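Local coordinates for protein walker-type atpase (Pyrococcus abyssi, PDB 2QEN) that probably binds and hydrolyses ATP, as a Walker-type P-loop ATPase of unknown cellular role, and is seen here holding ADP and magnesium, at residues T34-I39 with V198-F203; D236-W241 with I339-V344; R289-G294 with N335-A340. The protein carries 1 engineered substitution. All blocks are in the same frame, centred on the assembly; numbering follows the deposited sequence.

Contact 1. Residues T34-I39 with V198-F203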
ATOM      1  N   THR A  34     -11.961  -7.854   2.023  1.00 28.86           N
ATOM      2  CA  THR A  34     -10.882  -8.205   1.079  1.00 28.62           C
ATOM      3  C   THR A  34      -9.609  -7.477   1.497  1.00 28.14           C
ATOM      4  O   THR A  34      -9.664  -6.306   1.863  1.00 28.93           O
ATOM      5  CB  THR A  34     -11.292  -7.815  -0.372  1.00 28.70           C
ATOM      6  OG1 THR A  34     -12.383  -8.637  -0.784  1.00 29.63           O
ATOM      7  CG2 THR A  34     -10.153  -7.982  -1.381  1.00 28.93           C
ATOM      8  N   LEU A  35      -8.474  -8.172   1.466  1.00 27.45           N
ATOM      9  CA  LEU A  35      -7.175  -7.540   1.699  1.00 26.81           C
ATOM     10  C   LEU A  35      -6.415  -7.377   0.380  1.00 26.46           C
ATOM     11  O   LEU A  35      -6.277  -8.335  -0.386  1.00 26.93           O
ATOM     12  CB  LEU A  35      -6.328  -8.318   2.731  1.00 26.49           C
ATOM     13  CG  LEU A  35      -7.035  -8.887   3.974  1.00 27.80           C
ATOM     14  CD1 LEU A  35      -6.070  -9.630   4.888  1.00 26.94           C
ATOM     15  CD2 LEU A  35      -7.782  -7.788   4.745  1.00 28.84           C
ATOM     16  N   LEU A  36      -5.947  -6.161   0.106  1.00 25.62           N
ATOM     17  CA  LEU A  36      -5.136  -5.917  -1.065  1.00 24.94           C
ATOM     18  C   LEU A  36      -3.681  -5.703  -0.639  1.00 24.90           C
ATOM     19  O   LEU A  36      -3.360  -4.713   0.019  1.00 25.11           O
ATOM     20  CB  LEU A  36      -5.680  -4.742  -1.872  1.00 25.33           C
ATOM     21  CG  LEU A  36      -4.984  -4.448  -3.202  1.00 24.34           C
ATOM     22  CD1 LEU A  36      -5.430  -5.459  -4.233  1.00 22.89           C
ATOM     23  CD2 LEU A  36      -5.307  -3.028  -3.662  1.00 23.94           C
ATOM     24  N   LEU A  37      -2.818  -6.646  -1.013  1.00 23.75           N
ATOM     25  CA  LEU A  37      -1.497  -6.787  -0.390  1.00 23.73           C
ATOM     26  C   LEU A  37      -0.335  -6.781  -1.368  1.00 23.59           C
ATOM     27  O   LEU A  37      -0.444  -7.312  -2.479  1.00 23.54           O
ATOM     28  CB  LEU A  37      -1.456  -8.091   0.426  1.00 23.35           C
ATOM     29  CG  LEU A  37      -2.561  -8.309   1.466  1.00 23.32           C
ATOM     30  CD1 LEU A  37      -2.489  -9.738   2.066  1.00 23.01           C
ATOM     31  CD2 LEU A  37      -2.502  -7.243   2.574  1.00 21.71           C
ATOM     32  N   GLY A  38       0.777  -6.185  -0.939  1.00 24.17           N
ATOM     33  CA  GLY A  38       2.009  -6.133  -1.719  1.00 24.40           C
ATOM     34  C   GLY A  38       2.998  -5.095  -1.214  1.00 25.58           C
ATOM     35  O   GLY A  38       2.681  -4.276  -0.351  1.00 25.78           O
ATOM     36  N   ILE A  39       4.200  -5.146  -1.769  1.00 26.13           N
ATOM     37  CA  ILE A  39       5.306  -4.218  -1.485  1.00 27.70           C
ATOM     38  C   ILE A  39       4.911  -2.755  -1.735  1.00 27.26           C
ATOM     39  O   ILE A  39       4.072  -2.464  -2.595  1.00 27.07           O
ATOM     40  CB  ILE A  39       6.532  -4.599  -2.388  1.00 27.57           C
ATOM     41  CG1 ILE A  39       6.911  -6.074  -2.212  1.00 30.13           C
ATOM     42  CG2 ILE A  39       7.753  -3.724  -2.154  1.00 31.01           C
ATOM     43  CD1 ILE A  39       7.093  -6.525  -0.805  1.00 31.46           C
ATOM     44  N   VAL A 198      -6.011 -10.389  -2.230  1.00 31.84           N
ATOM     45  CA  VAL A 198      -5.535 -10.083  -3.563  1.00 31.72           C
ATOM     46  C   VAL A 198      -4.104  -9.535  -3.463  1.00 32.03           C
ATOM     47  O   VAL A 198      -3.851  -8.514  -2.801  1.00 32.67           O
ATOM     48  CB  VAL A 198      -6.520  -9.134  -4.300  1.00 32.09           C
ATOM     49  CG1 VAL A 198      -5.982  -8.753  -5.687  1.00 31.19           C
ATOM     50  CG2 VAL A 198      -7.899  -9.813  -4.410  1.00 30.61           C
ATOM     51  N   LEU A 199      -3.185 -10.261  -4.094  1.00 31.29           N
ATOM     52  CA  LEU A 199      -1.757 -10.015  -4.058  1.00 31.14           C
ATOM     53  C   LEU A 199      -1.309  -9.262  -5.304  1.00 31.05           C
ATOM     54  O   LEU A 199      -1.562  -9.715  -6.427  1.00 30.78           O
ATOM     55  CB  LEU A 199      -1.010 -11.347  -3.999  1.00 31.29           C
ATOM     56  CG  LEU A 199      -0.839 -12.153  -2.696  1.00 31.35           C
ATOM     57  CD1 LEU A 199      -1.971 -12.009  -1.713  1.00 29.34           C
ATOM     58  CD2 LEU A 199      -0.576 -13.631  -3.011  1.00 30.92           C
ATOM     59  N   VAL A 200      -0.650  -8.117  -5.088  1.00 30.63           N
ATOM     60  CA  VAL A 200      -0.081  -7.304  -6.166  1.00 30.22           C
ATOM     61  C   VAL A 200       1.445  -7.394  -6.112  1.00 30.34           C
ATOM     62  O   VAL A 200       2.081  -6.892  -5.182  1.00 30.16           O
ATOM     63  CB  VAL A 200      -0.553  -5.810  -6.123  1.00 30.05           C
ATOM     64  CG1 VAL A 200      -0.031  -5.051  -7.330  1.00 29.44           C
ATOM     65  CG2 VAL A 200      -2.076  -5.702  -6.051  1.00 29.19           C
ATOM     66  N   LYS A 201       2.010  -8.030  -7.136  1.00 30.41           N
ATOM     67  CA  LYS A 201       3.433  -8.306  -7.237  1.00 29.99           C
ATOM     68  C   LYS A 201       4.075  -7.396  -8.279  1.00 29.45           C
ATOM     69  O   LYS A 201       3.367  -6.871  -9.144  1.00 28.90           O
ATOM     70  CB  LYS A 201       3.631  -9.761  -7.669  1.00 30.68           C
ATOM     71  CG  LYS A 201       2.876 -10.801  -6.841  1.00 33.74           C
ATOM     72  CD  LYS A 201       3.427 -10.898  -5.416  1.00 38.85           C
ATOM     73  CE  LYS A 201       3.115 -12.254  -4.786  1.00 42.28           C
ATOM     74  NZ  LYS A 201       3.419 -12.245  -3.324  1.00 44.57           N
ATOM     75  N   PRO A 202       5.418  -7.209  -8.203  1.00 28.85           N
ATOM     76  CA  PRO A 202       6.178  -6.544  -9.268  1.00 29.13           C
ATOM     77  C   PRO A 202       5.925  -7.175 -10.629  1.00 29.29           C
ATOM     78  O   PRO A 202       5.747  -8.387 -10.712  1.00 30.11           O
ATOM     79  CB  PRO A 202       7.641  -6.801  -8.873  1.00 28.54           C
ATOM     80  CG  PRO A 202       7.626  -6.948  -7.404  1.00 28.31           C
ATOM     81  CD  PRO A 202       6.294  -7.607  -7.079  1.00 28.94           C
ATOM     82  N   PHE A 203       5.906  -6.356 -11.678  1.00 29.39           N
ATOM     83  CA  PHE A 203       5.849  -6.839 -13.051  1.00 29.51           C
ATOM     84  C   PHE A 203       6.980  -7.829 -13.301  1.00 29.90           C
ATOM     85  O   PHE A 203       8.084  -7.664 -12.765  1.00 29.47           O
ATOM     86  CB  PHE A 203       6.032  -5.681 -14.048  1.00 29.62           C
ATOM     87  CG  PHE A 203       4.927  -4.647 -14.034  1.00 30.76           C
ATOM     88  CD1 PHE A 203       3.597  -4.998 -13.751  1.00 30.75           C
ATOM     89  CD2 PHE A 203       5.215  -3.314 -14.360  1.00 31.78           C
ATOM     90  CE1 PHE A 203       2.582  -4.033 -13.764  1.00 31.03           C
ATOM     91  CE2 PHE A 203       4.198  -2.345 -14.382  1.00 32.18           C
ATOM     92  CZ  PHE A 203       2.887  -2.703 -14.074  1.00 30.50           C
TER
HETATM   93  O   HOH W   1       4.440  -7.030  -3.959  1.00 23.42           O
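L37 O receives the N-H of V200 at 2.7 Å, almost head-on, and L199 CA brings a C-H up to the same oxygen at 3.4 Å. This is one rung of a parallel ladder at an edge of the P-loop NTPase sheet, where strand 196-199 flanks strand 33-37, the strand that leads into the nucleotide-binding loop. Two more rungs follow the same pattern: V198 N gives to L35 O at 2.8 Å, nearly straight at 177°, and V198 O accepts from L37 N. On one face of the sheet L36 lies against V198: with CG anti to its backbone N (chi1 -175°), it swings CD1 over to V198 CG1 at 3.6 Å and on to V200 CG2 at 3.8 Å. Helix 18-30 covers this face through L24, while L37 on the other face packs against helix 174-181. G38 keeps the two chains together a little longer, its CA close to V200 O, and its own carbonyl oxygen takes a hydrogen bond from K44 NZ of the ADP site. At I39 a water takes over, accepting from I39 N at 2.9 Å and donating to V200 O at 2.7 Å.

Contact 2. Residues D236-W241 with I339-V344. With ADP (adenosine-5'-diphosphate), chain C.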
ATOM      1  N   ASP A 236      13.826  -3.533 -11.845  1.00 36.10           N
ATOM      2  CA  ASP A 236      13.136  -4.813 -11.468  1.00 36.66           C
ATOM      3  C   ASP A 236      11.588  -4.847 -11.241  1.00 36.37           C
ATOM      4  O   ASP A 236      11.077  -5.425 -10.244  1.00 35.98           O
ATOM      5  CB  ASP A 236      13.862  -5.486 -10.277  1.00 37.66           C
ATOM      6  CG  ASP A 236      15.172  -6.276 -10.678  1.00 40.68           C
ATOM      7  OD1 ASP A 236      15.639  -6.282 -11.854  1.00 43.40           O
ATOM      8  OD2 ASP A 236      15.741  -6.928  -9.767  1.00 43.83           O
ATOM      9  N   GLY A 237      10.824  -4.260 -12.157  1.00 35.60           N
ATOM     10  CA  GLY A 237       9.351  -4.467 -12.113  1.00 33.80           C
ATOM     11  C   GLY A 237       8.533  -3.637 -11.127  1.00 33.35           C
ATOM     12  O   GLY A 237       7.317  -3.848 -10.987  1.00 32.58           O
ATOM     13  N   ILE A 238       9.177  -2.692 -10.442  1.00 32.79           N
ATOM     14  CA  ILE A 238       8.464  -1.800  -9.530  1.00 32.64           C
ATOM     15  C   ILE A 238       7.950  -0.593 -10.326  1.00 31.88           C
ATOM     16  O   ILE A 238       8.745   0.219 -10.783  1.00 31.90           O
ATOM     17  CB  ILE A 238       9.353  -1.321  -8.337  1.00 33.27           C
ATOM     18  CG1 ILE A 238      10.127  -2.496  -7.707  1.00 35.40           C
ATOM     19  CG2 ILE A 238       8.518  -0.504  -7.310  1.00 31.66           C
ATOM     20  CD1 ILE A 238       9.370  -3.302  -6.684  1.00 36.57           C
ATOM     21  N   PRO A 239       6.625  -0.498 -10.526  1.00 31.43           N
ATOM     22  CA  PRO A 239       6.089   0.568 -11.369  1.00 31.29           C
ATOM     23  C   PRO A 239       6.448   1.972 -10.880  1.00 31.20           C
ATOM     24  O   PRO A 239       6.622   2.855 -11.702  1.00 31.15           O
ATOM     25  CB  PRO A 239       4.574   0.344 -11.300  1.00 31.03           C
ATOM     26  CG  PRO A 239       4.419  -1.103 -10.944  1.00 31.23           C
ATOM     27  CD  PRO A 239       5.556  -1.384 -10.018  1.00 31.30           C
ATOM     28  N   GLY A 240       6.562   2.163  -9.563  1.00 30.76           N
ATOM     29  CA  GLY A 240       6.925   3.465  -8.994  1.00 30.99           C
ATOM     30  C   GLY A 240       8.254   3.969  -9.538  1.00 31.15           C
ATOM     31  O   GLY A 240       8.369   5.130  -9.937  1.00 31.52           O
ATOM     32  N   TRP A 241       9.247   3.078  -9.592  1.00 30.31           N
ATOM     33  CA  TRP A 241      10.571   3.438 -10.096  1.00 29.97           C
ATOM     34  C   TRP A 241      10.640   3.501 -11.629  1.00 29.51           C
ATOM     35  O   TRP A 241      11.334   4.348 -12.187  1.00 29.24           O
ATOM     36  CB  TRP A 241      11.640   2.511  -9.514  1.00 29.54           C
ATOM     37  CG  TRP A 241      11.614   2.423  -7.976  1.00 29.10           C
ATOM     38  CD1 TRP A 241      11.596   1.281  -7.226  1.00 29.92           C
ATOM     39  CD2 TRP A 241      11.614   3.517  -7.035  1.00 28.70           C
ATOM     40  NE1 TRP A 241      11.578   1.594  -5.881  1.00 30.38           N
ATOM     41  CE2 TRP A 241      11.587   2.958  -5.740  1.00 29.15           C
ATOM     42  CE3 TRP A 241      11.629   4.909  -7.166  1.00 29.91           C
ATOM     43  CZ2 TRP A 241      11.596   3.739  -4.587  1.00 29.09           C
ATOM     44  CZ3 TRP A 241      11.601   5.697  -6.007  1.00 29.99           C
ATOM     45  CH2 TRP A 241      11.598   5.101  -4.735  1.00 29.86           C
ATOM     46  N   ILE A 339      16.454  -7.761   0.519  1.00 29.26           N
ATOM     47  CA  ILE A 339      15.671  -6.540   0.451  1.00 28.84           C
ATOM     48  C   ILE A 339      14.522  -6.787  -0.552  1.00 28.57           C
ATOM     49  O   ILE A 339      14.748  -7.231  -1.686  1.00 28.51           O
ATOM     50  CB  ILE A 339      16.546  -5.324   0.044  1.00 28.64           C
ATOM     51  CG1 ILE A 339      17.817  -5.220   0.907  1.00 29.15           C
ATOM     52  CG2 ILE A 339      15.745  -4.026   0.043  1.00 28.89           C
ATOM     53  CD1 ILE A 339      17.617  -5.075   2.403  1.00 29.05           C
ATOM     54  N   ALA A 340      13.298  -6.532  -0.099  1.00 27.94           N
ATOM     55  CA  ALA A 340      12.096  -6.742  -0.898  1.00 27.90           C
ATOM     56  C   ALA A 340      12.090  -5.927  -2.200  1.00 27.85           C
ATOM     57  O   ALA A 340      11.651  -6.431  -3.241  1.00 28.27           O
ATOM     58  CB  ALA A 340      10.846  -6.436  -0.060  1.00 27.56           C
ATOM     59  N   ASP A 341      12.547  -4.676  -2.126  1.00 27.48           N
ATOM     60  CA  ASP A 341      12.653  -3.777  -3.283  1.00 27.35           C
ATOM     61  C   ASP A 341      14.137  -3.617  -3.666  1.00 27.04           C
ATOM     62  O   ASP A 341      14.916  -3.095  -2.884  1.00 26.79           O
ATOM     63  CB  ASP A 341      12.027  -2.413  -2.937  1.00 27.32           C
ATOM     64  CG  ASP A 341      12.102  -1.389  -4.087  1.00 28.06           C
ATOM     65  OD1 ASP A 341      12.806  -1.609  -5.100  1.00 28.61           O
ATOM     66  OD2 ASP A 341      11.450  -0.326  -3.968  1.00 29.04           O
ATOM     67  N   PRO A 342      14.528  -4.059  -4.880  1.00 27.04           N
ATOM     68  CA  PRO A 342      15.932  -4.015  -5.339  1.00 26.85           C
ATOM     69  C   PRO A 342      16.531  -2.606  -5.437  1.00 26.74           C
ATOM     70  O   PRO A 342      17.749  -2.451  -5.351  1.00 26.79           O
ATOM     71  CB  PRO A 342      15.860  -4.637  -6.736  1.00 26.88           C
ATOM     72  CG  PRO A 342      14.456  -4.463  -7.153  1.00 26.90           C
ATOM     73  CD  PRO A 342      13.651  -4.641  -5.908  1.00 26.74           C
ATOM     74  N   VAL A 343      15.683  -1.600  -5.643  1.00 26.59           N
ATOM     75  CA  VAL A 343      16.107  -0.202  -5.607  1.00 26.35           C
ATOM     76  C   VAL A 343      16.478   0.246  -4.171  1.00 26.94           C
ATOM     77  O   VAL A 343      17.475   0.941  -3.973  1.00 27.49           O
ATOM     78  CB  VAL A 343      15.064   0.706  -6.299  1.00 26.14           C
ATOM     79  CG1 VAL A 343      15.440   2.187  -6.208  1.00 25.24           C
ATOM     80  CG2 VAL A 343      14.900   0.281  -7.746  1.00 25.34           C
ATOM     81  N   VAL A 344      15.699  -0.171  -3.170  1.00 27.44           N
ATOM     82  CA  VAL A 344      16.092   0.014  -1.768  1.00 27.62           C
ATOM     83  C   VAL A 344      17.487  -0.585  -1.509  1.00 28.33           C
ATOM     84  O   VAL A 344      18.341   0.065  -0.909  1.00 28.53           O
ATOM     85  CB  VAL A 344      15.018  -0.519  -0.771  1.00 27.35           C
ATOM     86  CG1 VAL A 344      15.502  -0.445   0.685  1.00 27.45           C
ATOM     87  CG2 VAL A 344      13.746   0.267  -0.906  1.00 26.67           C
TER
HETATM   88  PB  ADP C 999       1.469   1.462  -3.538  1.00 25.32           P
HETATM   89  O1B ADP C 999       1.465  -0.015  -3.852  1.00 26.10           O
HETATM   90  O2B ADP C 999       0.091   1.973  -3.182  1.00 25.79           O
HETATM   91  O3B ADP C 999       2.524   1.922  -2.566  1.00 26.33           O
HETATM   92  PA  ADP C 999       1.135   3.261  -5.860  1.00 26.61           P
HETATM   93  O1A ADP C 999      -0.193   2.778  -6.380  1.00 25.17           O
HETATM   94  O2A ADP C 999       1.246   4.606  -5.212  1.00 22.84           O
HETATM   95  O3A ADP C 999       1.877   2.132  -4.942  1.00 26.10           O
HETATM   96  O5' ADP C 999       2.122   3.198  -7.140  1.00 26.65           O
HETATM   97  C5' ADP C 999       3.389   3.861  -7.186  1.00 25.42           C
HETATM   98  C4' ADP C 999       3.446   4.687  -8.478  1.00 26.73           C
HETATM   99  O4' ADP C 999       3.745   3.841  -9.604  1.00 25.55           O
HETATM  100  C3' ADP C 999       2.139   5.376  -8.870  1.00 26.32           C
HETATM  101  O3' ADP C 999       2.046   6.704  -8.368  1.00 27.79           O
HETATM  102  C2' ADP C 999       2.220   5.453 -10.361  1.00 26.33           C
HETATM  103  O2' ADP C 999       3.223   6.426 -10.638  1.00 25.75           O
HETATM  104  C1' ADP C 999       2.924   4.181 -10.726  1.00 24.43           C
HETATM  105  N9  ADP C 999       2.101   2.997 -11.060  1.00 24.15           N
HETATM  106  C8  ADP C 999       1.784   2.008 -10.204  1.00 23.37           C
HETATM  107  N7  ADP C 999       1.094   1.022 -10.825  1.00 23.56           N
HETATM  108  C5  ADP C 999       0.960   1.381 -12.115  1.00 23.88           C
HETATM  109  C6  ADP C 999       0.338   0.804 -13.325  1.00 23.98           C
HETATM  110  N6  ADP C 999      -0.295  -0.390 -13.279  1.00 23.88           N
HETATM  111  N1  ADP C 999       0.429   1.509 -14.481  1.00 23.78           N
HETATM  112  C2  ADP C 999       1.040   2.697 -14.538  1.00 23.87           C
HETATM  113  N3  ADP C 999       1.650   3.274 -13.485  1.00 24.64           N
HETATM  114  C4  ADP C 999       1.637   2.682 -12.267  1.00 24.21           C
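W241 brings the pyrrole part of its indole to D341 and V343. From CB the chain turns so that CG sits beside the backbone N (chi1 -53°), which brings the five-membered ring up to the start of helix 342-348. CG itself meets V343 CG2 rather loosely. The next atom, CD1, is closer, touching the same methyl at 3.5 Å, and V343 CB stands over this part of the ring in a CH-pi contact, 3.9 Å from the five-membered centroid. NE1 then gives its hydrogen to D341 OD2 at 2.7 Å, with an N-H...O angle of 173°. The oxygen lies in the indole plane and is met on its syn lone pair, although the carboxylate is turned 38° from the ring. Farther along, CE2 lies near both D341 OD2 and V343 CG1, and the W241 side chain also touches A266 and I270 of helix 255-280 and R41 of the ADP site.

D341 is the N-cap of its helix: OD1 takes V343 N at 2.9 Å, approached from above the carboxylate plane. One carboxylate thus ties the helix start, just after the winged-helix hairpin, to helix 239-252 of the P-loop ATPase domain. A phenylalanine in place of W241 has no ring N-H and would probably leave D341 OD2 without its donor and the carboxylate with the cap bond alone of the two described, and so freer to turn.

I238 lays CG1 against D341 OD1 at 3.8 Å. D236, with positive phi just after helix 225-235, presses CB onto P342 CG at 3.3 Å. Between them and W241 the chain meets the nucleotide: P239 CB touches ADP C8 at 3.4 Å, and G240 CA lies 3.3 Å from ADP O4'.

Contact 3. Residues R289-G294 with N335-A340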
ATOM      1  N   ARG A 289      21.339  -2.547   5.780  1.00 27.95           N
ATOM      2  CA  ARG A 289      22.571  -2.327   5.028  1.00 28.12           C
ATOM      3  C   ARG A 289      23.407  -3.606   4.871  1.00 27.40           C
ATOM      4  O   ARG A 289      23.858  -3.917   3.763  1.00 27.21           O
ATOM      5  CB  ARG A 289      23.382  -1.187   5.615  1.00 28.88           C
ATOM      6  CG  ARG A 289      24.450  -0.690   4.668  1.00 31.33           C
ATOM      7  CD  ARG A 289      24.986   0.661   5.083  1.00 35.71           C
ATOM      8  NE  ARG A 289      24.135   1.765   4.636  1.00 38.73           N
ATOM      9  CZ  ARG A 289      23.459   2.574   5.449  1.00 39.90           C
ATOM     10  NH1 ARG A 289      23.516   2.405   6.763  1.00 39.92           N
ATOM     11  NH2 ARG A 289      22.726   3.556   4.942  1.00 40.93           N
ATOM     12  N   ALA A 290      23.574  -4.358   5.959  1.00 26.24           N
ATOM     13  CA  ALA A 290      24.264  -5.641   5.927  1.00 25.79           C
ATOM     14  C   ALA A 290      23.716  -6.580   4.833  1.00 25.50           C
ATOM     15  O   ALA A 290      24.480  -7.096   4.023  1.00 25.52           O
ATOM     16  CB  ALA A 290      24.202  -6.329   7.332  1.00 25.81           C
ATOM     17  N   ILE A 291      22.402  -6.803   4.836  1.00 25.12           N
ATOM     18  CA  ILE A 291      21.711  -7.634   3.834  1.00 25.34           C
ATOM     19  C   ILE A 291      21.959  -7.136   2.406  1.00 25.51           C
ATOM     20  O   ILE A 291      22.353  -7.918   1.541  1.00 26.09           O
ATOM     21  CB  ILE A 291      20.185  -7.756   4.135  1.00 25.59           C
ATOM     22  CG1 ILE A 291      19.979  -8.463   5.483  1.00 25.75           C
ATOM     23  CG2 ILE A 291      19.415  -8.491   2.983  1.00 23.69           C
ATOM     24  CD1 ILE A 291      18.558  -8.435   6.021  1.00 25.93           C
ATOM     25  N   ALA A 292      21.767  -5.835   2.184  1.00 25.25           N
ATOM     26  CA  ALA A 292      22.075  -5.193   0.910  1.00 25.52           C
ATOM     27  C   ALA A 292      23.507  -5.430   0.425  1.00 25.85           C
ATOM     28  O   ALA A 292      23.751  -5.476  -0.793  1.00 26.61           O
ATOM     29  CB  ALA A 292      21.776  -3.659   0.989  1.00 25.27           C
ATOM     30  N   LEU A 293      24.453  -5.551   1.363  1.00 25.60           N
ATOM     31  CA  LEU A 293      25.864  -5.801   1.021  1.00 26.32           C
ATOM     32  C   LEU A 293      26.204  -7.298   0.855  1.00 26.14           C
ATOM     33  O   LEU A 293      27.364  -7.645   0.665  1.00 26.11           O
ATOM     34  CB  LEU A 293      26.819  -5.157   2.055  1.00 26.48           C
ATOM     35  CG  LEU A 293      26.840  -3.628   2.239  1.00 28.29           C
ATOM     36  CD1 LEU A 293      27.602  -3.283   3.507  1.00 30.71           C
ATOM     37  CD2 LEU A 293      27.487  -2.929   1.068  1.00 28.61           C
ATOM     38  N   GLY A 294      25.200  -8.173   0.955  1.00 26.25           N
ATOM     39  CA  GLY A 294      25.405  -9.609   0.812  1.00 25.97           C
ATOM     40  C   GLY A 294      25.601 -10.403   2.089  1.00 25.57           C
ATOM     41  O   GLY A 294      25.877 -11.594   2.038  1.00 26.06           O
ATOM     42  N   ASN A 335      16.092 -19.964   3.089  1.00 35.78           N
ATOM     43  CA  ASN A 335      17.017 -19.676   4.178  1.00 35.51           C
ATOM     44  C   ASN A 335      17.968 -18.487   3.912  1.00 35.25           C
ATOM     45  O   ASN A 335      19.123 -18.476   4.360  1.00 35.27           O
ATOM     46  CB  ASN A 335      17.800 -20.950   4.532  1.00 36.12           C
ATOM     47  CG  ASN A 335      18.601 -20.812   5.813  1.00 36.19           C
ATOM     48  OD1 ASN A 335      18.118 -20.253   6.802  1.00 36.20           O
ATOM     49  ND2 ASN A 335      19.835 -21.332   5.802  1.00 35.02           N
ATOM     50  N   THR A 336      17.460 -17.488   3.189  1.00 34.03           N
ATOM     51  CA  THR A 336      18.226 -16.311   2.805  1.00 32.85           C
ATOM     52  C   THR A 336      17.354 -15.061   2.884  1.00 31.78           C
ATOM     53  O   THR A 336      16.195 -15.079   2.466  1.00 31.58           O
ATOM     54  CB  THR A 336      18.797 -16.477   1.374  1.00 33.00           C
ATOM     55  OG1 THR A 336      19.739 -17.560   1.364  1.00 34.02           O
ATOM     56  CG2 THR A 336      19.488 -15.228   0.911  1.00 32.01           C
ATOM     57  N   TYR A 337      17.914 -13.993   3.439  1.00 30.35           N
ATOM     58  CA  TYR A 337      17.253 -12.684   3.462  1.00 30.18           C
ATOM     59  C   TYR A 337      17.568 -11.846   2.231  1.00 29.74           C
ATOM     60  O   TYR A 337      18.696 -11.845   1.730  1.00 29.41           O
ATOM     61  CB  TYR A 337      17.607 -11.902   4.726  1.00 29.79           C
ATOM     62  CG  TYR A 337      17.410 -12.703   5.977  1.00 30.32           C
ATOM     63  CD1 TYR A 337      16.135 -12.895   6.499  1.00 29.46           C
ATOM     64  CD2 TYR A 337      18.493 -13.306   6.622  1.00 30.96           C
ATOM     65  CE1 TYR A 337      15.941 -13.636   7.639  1.00 30.54           C
ATOM     66  CE2 TYR A 337      18.304 -14.061   7.781  1.00 31.02           C
ATOM     67  CZ  TYR A 337      17.026 -14.215   8.281  1.00 30.32           C
ATOM     68  OH  TYR A 337      16.798 -14.953   9.412  1.00 30.63           O
ATOM     69  N   LYS A 338      16.550 -11.166   1.726  1.00 29.55           N
ATOM     70  CA  LYS A 338      16.763 -10.133   0.710  1.00 30.36           C
ATOM     71  C   LYS A 338      15.902  -8.902   0.907  1.00 29.52           C
ATOM     72  O   LYS A 338      14.769  -8.979   1.395  1.00 29.44           O
ATOM     73  CB  LYS A 338      16.642 -10.650  -0.739  1.00 30.44           C
ATOM     74  CG  LYS A 338      15.722 -11.807  -0.978  1.00 34.25           C
ATOM     75  CD  LYS A 338      16.534 -13.104  -1.094  1.00 37.87           C
ATOM     76  CE  LYS A 338      15.652 -14.338  -1.018  1.00 39.32           C
ATOM     77  NZ  LYS A 338      16.429 -15.580  -1.350  1.00 41.16           N
ATOM     78  N   ILE A 339      16.454  -7.761   0.519  1.00 29.26           N
ATOM     79  CA  ILE A 339      15.671  -6.540   0.451  1.00 28.84           C
ATOM     80  C   ILE A 339      14.522  -6.787  -0.552  1.00 28.57           C
ATOM     81  O   ILE A 339      14.748  -7.231  -1.686  1.00 28.51           O
ATOM     82  CB  ILE A 339      16.546  -5.324   0.044  1.00 28.64           C
ATOM     83  CG1 ILE A 339      17.817  -5.220   0.907  1.00 29.15           C
ATOM     84  CG2 ILE A 339      15.745  -4.026   0.043  1.00 28.89           C
ATOM     85  CD1 ILE A 339      17.617  -5.075   2.403  1.00 29.05           C
ATOM     86  N   ALA A 340      13.298  -6.532  -0.099  1.00 27.94           N
ATOM     87  CA  ALA A 340      12.096  -6.742  -0.898  1.00 27.90           C
ATOM     88  C   ALA A 340      12.090  -5.927  -2.200  1.00 27.85           C
ATOM     89  O   ALA A 340      11.651  -6.431  -3.241  1.00 28.27           O
ATOM     90  CB  ALA A 340      10.846  -6.436  -0.060  1.00 27.56           C
TER
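I291 points toward the strand and spreads its two branches along it, one to Y337 and one to I339. Its CG2, anti to the backbone N (chi1 -63° for the other branch, CG1), comes up to the backbone of the strand, 3.7 Å from Y337 O and 3.9 Å from K338 CA. The longer branch runs out through CG1 to CD1, which rests on Y337 CB at 3.8 Å. The two side chains cross at a slant, and CD1 comes to the tyrosine ring obliquely. The phenol ring leads away from I291, toward W298 and I301 of helix 298-307.

I339, two residues on, does not set out toward the helix, but its end comes nearer to it. Its CG1 stands beside the backbone N (chi1 -50°), and from there CD1 comes within 3.9 Å of I291 CG2. The same CG1 lies 4.3 Å from A292 CB, a looser touch on the next residue of the helix. K338, between these two, sets its CB away from the helix.

The elements joined here are helix 282-292 and the second strand of the hairpin 330-333/336-339, both parts of a winged helix-turn-helix domain like that at the C-terminus of MCM proteins. I330 of the partner strand touches both I291 and I339, and L348 of helix 342-348 closes over I339 and A292. Just past A292 the helix stops in a Schellman motif: G294, with positive phi, sends its N-H back to I291 O at 2.9 Å.

No hydrogen bond crosses between the two segments, and backbone bonds of the strand go to other neighbours, Y337 to N296 and K338 to V331. The two meet through apolar contacts, so what holds them here is probably the exclusion of water from I291, I339, A292 and the CB of Y337.

In the fold
Contacts 1 and 2 meet beside the nucleotide. F203 N comes within 3.0 Å of G237 O, probably a hydrogen bond, and F203 CE2 lies 3.7 Å from P239 CG, next to the ADP that touches both residues. I39, also in the ADP pocket, places CD1 3.8 Å from A340 CB, the one direct touch between contact 1 and the chain shared by contacts 2 and 3. That shared piece, I339 and A340, leads from the hairpin strand toward helix 342-348. Centres of contacts 1 and 2 are about 14 Å apart, as are those of 2 and 3, whereas contacts 1 and 3 are separated by about 22 Å, contact 3 being farthest from the chain's centre.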